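Local coordinates for protein BCAM1869 (Burkholderia cenocepacia, PDB 4O2H) that is an RsaM homolog, probably a transcriptional regulator acting in quorum sensing, with a novel fold and the ability to bind copies of itself, at residues Trp63-Gly68 with Ala72-Gly77. Numbering follows the deposited sequence.
Sequences WHRTAG and AYVTVG
Trp63 and Arg65 pair antiparallel with Val76 and Val74, each couple joined by two backbone hydrogen bonds, while His64 and Thr75 form the non-hydrogen-bonded pair between them; the axes of 63-65 and 74-77 approach to 4.6 Å, with their directions 164° apart. Trp63 N meets Val76 O at 2.8 Å, and Arg65 O receives Val74 N at 3.0 Å. On the face that carries His64, CG of His64 lies between the backbone N and the carbonyl carbon (chi1 75°), which puts the ring beside Tyr73, the residue before Val74. There His64 ND1 lies 2.7 Å from Tyr73 OH, a hydrogen bond in the plane of the imidazole at its edge. The two rings are steeply inclined, their planes at 78°, and the phenol runs back past Arg65 O, which Tyr73 CD1 approaches to 3.2 Å. Ala67 CB closes the root of the tyrosine, 4.0 Å from Tyr73 CB.

The segments hold the end of strand 55-65 and the start of strand 74-83, with the adjoining loop residues; the two strands form a beta hairpin and are the central two of a four-stranded antiparallel sheet. At this loop end the second subunit joins in: its His139 stacks on the Tyr73 ring and packs against Ala67.

Arg65 works on the other face. Its chain bends at chi3, bringing the guanidinium obliquely past Val74, with Arg65 NH2 3.3 Å from Val74 CG2, and on to the carbonyl of Ala72. Arg65 NH2 donates to Ala72 O at 2.9 Å, tilted out of the carbonyl plane, and Arg65 NE adds a weak bond to the same oxygen. A water accepts from Ala72 N and, weakly, from Arg65 NH2. The Trp63 indole, by contrast, leads away from the partner strand to pack on Trp128 and Ala131 of helix 128-138, its NE1 hydrogen-bonded to Thr61 OG1.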
# COMPACT_ATOMS: atom_id res chain seq x y z
N TRP A 63 4.39 6.16 0.87
CA TRP A 63 4.98 7.48 1.09
C TRP A 63 4.34 8.47 0.12
O TRP A 63 3.78 8.07 -0.91
CB TRP A 63 6.53 7.41 0.89
CG TRP A 63 7.27 6.65 1.97
CD1 TRP A 63 7.03 5.37 2.39
CD2 TRP A 63 8.28 7.17 2.85
NE1 TRP A 63 7.83 5.05 3.45
CE2 TRP A 63 8.62 6.15 3.76
CE3 TRP A 63 8.96 8.40 2.93
CZ2 TRP A 63 9.64 6.29 4.71
CZ3 TRP A 63 9.95 8.57 3.91
CH2 TRP A 63 10.26 7.53 4.80
N HIS A 64 4.33 9.75 0.47
CA HIS A 64 3.71 10.73 -0.42
C HIS A 64 4.33 12.12 -0.23
O HIS A 64 5.00 12.41 0.76
CB HIS A 64 2.14 10.75 -0.30
CG HIS A 64 1.55 11.41 0.93
ND1 HIS A 64 0.16 11.44 1.13
CD2 HIS A 64 2.14 12.03 1.98
CE1 HIS A 64 -0.03 12.06 2.28
NE2 HIS A 64 1.13 12.44 2.84
N ARG A 65 4.12 12.96 -1.24
CA ARG A 65 4.45 14.38 -1.23
C ARG A 65 3.16 15.07 -1.47
O ARG A 65 2.53 14.85 -2.53
CB ARG A 65 5.52 14.80 -2.24
CG ARG A 65 5.75 16.32 -2.12
CD ARG A 65 6.47 16.95 -3.28
NE ARG A 65 5.80 16.76 -4.56
CZ ARG A 65 6.34 17.14 -5.71
NH1 ARG A 65 7.52 17.73 -5.74
NH2 ARG A 65 5.69 16.95 -6.85
N THR A 66 2.71 15.84 -0.46
CA THR A 66 1.41 16.51 -0.50
C THR A 66 1.38 17.60 -1.61
O THR A 66 2.42 18.17 -1.97
CB THR A 66 1.05 17.10 0.88
OG1 THR A 66 2.04 18.03 1.27
CG2 THR A 66 0.89 16.03 1.96
N ALA A 67 0.17 17.83 -2.18
CA ALA A 67 -0.04 18.81 -3.22
C ALA A 67 -0.03 20.23 -2.64
O ALA A 67 -0.34 20.42 -1.47
CB ALA A 67 -1.36 18.54 -3.94
N GLY A 68 0.33 21.19 -3.49
CA GLY A 68 0.42 22.61 -3.20
C GLY A 68 0.55 23.37 -4.50
O GLY A 68 0.57 22.75 -5.57
N ALA A 72 2.77 19.02 -7.55
CA ALA A 72 1.80 17.95 -7.73
C ALA A 72 1.90 16.90 -6.60
O ALA A 72 2.95 16.74 -5.96
CB ALA A 72 1.98 17.29 -9.10
N TYR A 73 0.78 16.20 -6.35
CA TYR A 73 0.71 15.13 -5.37
C TYR A 73 1.51 13.95 -5.91
O TYR A 73 1.30 13.57 -7.05
CB TYR A 73 -0.74 14.76 -5.07
CG TYR A 73 -0.87 13.67 -4.01
CD1 TYR A 73 -0.58 13.94 -2.67
CD2 TYR A 73 -1.30 12.39 -4.35
CE1 TYR A 73 -0.71 12.96 -1.70
CE2 TYR A 73 -1.39 11.38 -3.38
CZ TYR A 73 -1.12 11.68 -2.06
OH TYR A 73 -1.24 10.71 -1.10
N VAL A 74 2.47 13.47 -5.14
CA VAL A 74 3.32 12.35 -5.54
C VAL A 74 3.12 11.17 -4.55
O VAL A 74 3.14 11.41 -3.35
CB VAL A 74 4.82 12.80 -5.62
CG1 VAL A 74 5.77 11.60 -5.68
CG2 VAL A 74 5.05 13.70 -6.82
N THR A 75 2.90 9.93 -5.06
CA THR A 75 2.79 8.67 -4.28
C THR A 75 3.91 7.73 -4.66
O THR A 75 4.24 7.59 -5.83
CB THR A 75 1.48 7.93 -4.53
OG1 THR A 75 1.25 7.95 -5.94
CG2 THR A 75 0.33 8.54 -3.82
N VAL A 76 4.51 7.11 -3.68
CA VAL A 76 5.62 6.18 -3.84
C VAL A 76 5.43 5.09 -2.81
O VAL A 76 5.35 5.37 -1.60
CB VAL A 76 7.02 6.88 -3.70
CG1 VAL A 76 8.17 5.90 -3.95
CG2 VAL A 76 7.13 8.12 -4.62
N GLY A 77 5.33 3.87 -3.31
CA GLY A 77 5.15 2.69 -2.47
C GLY A 77 6.02 1.56 -2.94
O GLY A 77 6.45 1.52 -4.09
O HOH W 1 5.26 18.99 -9.36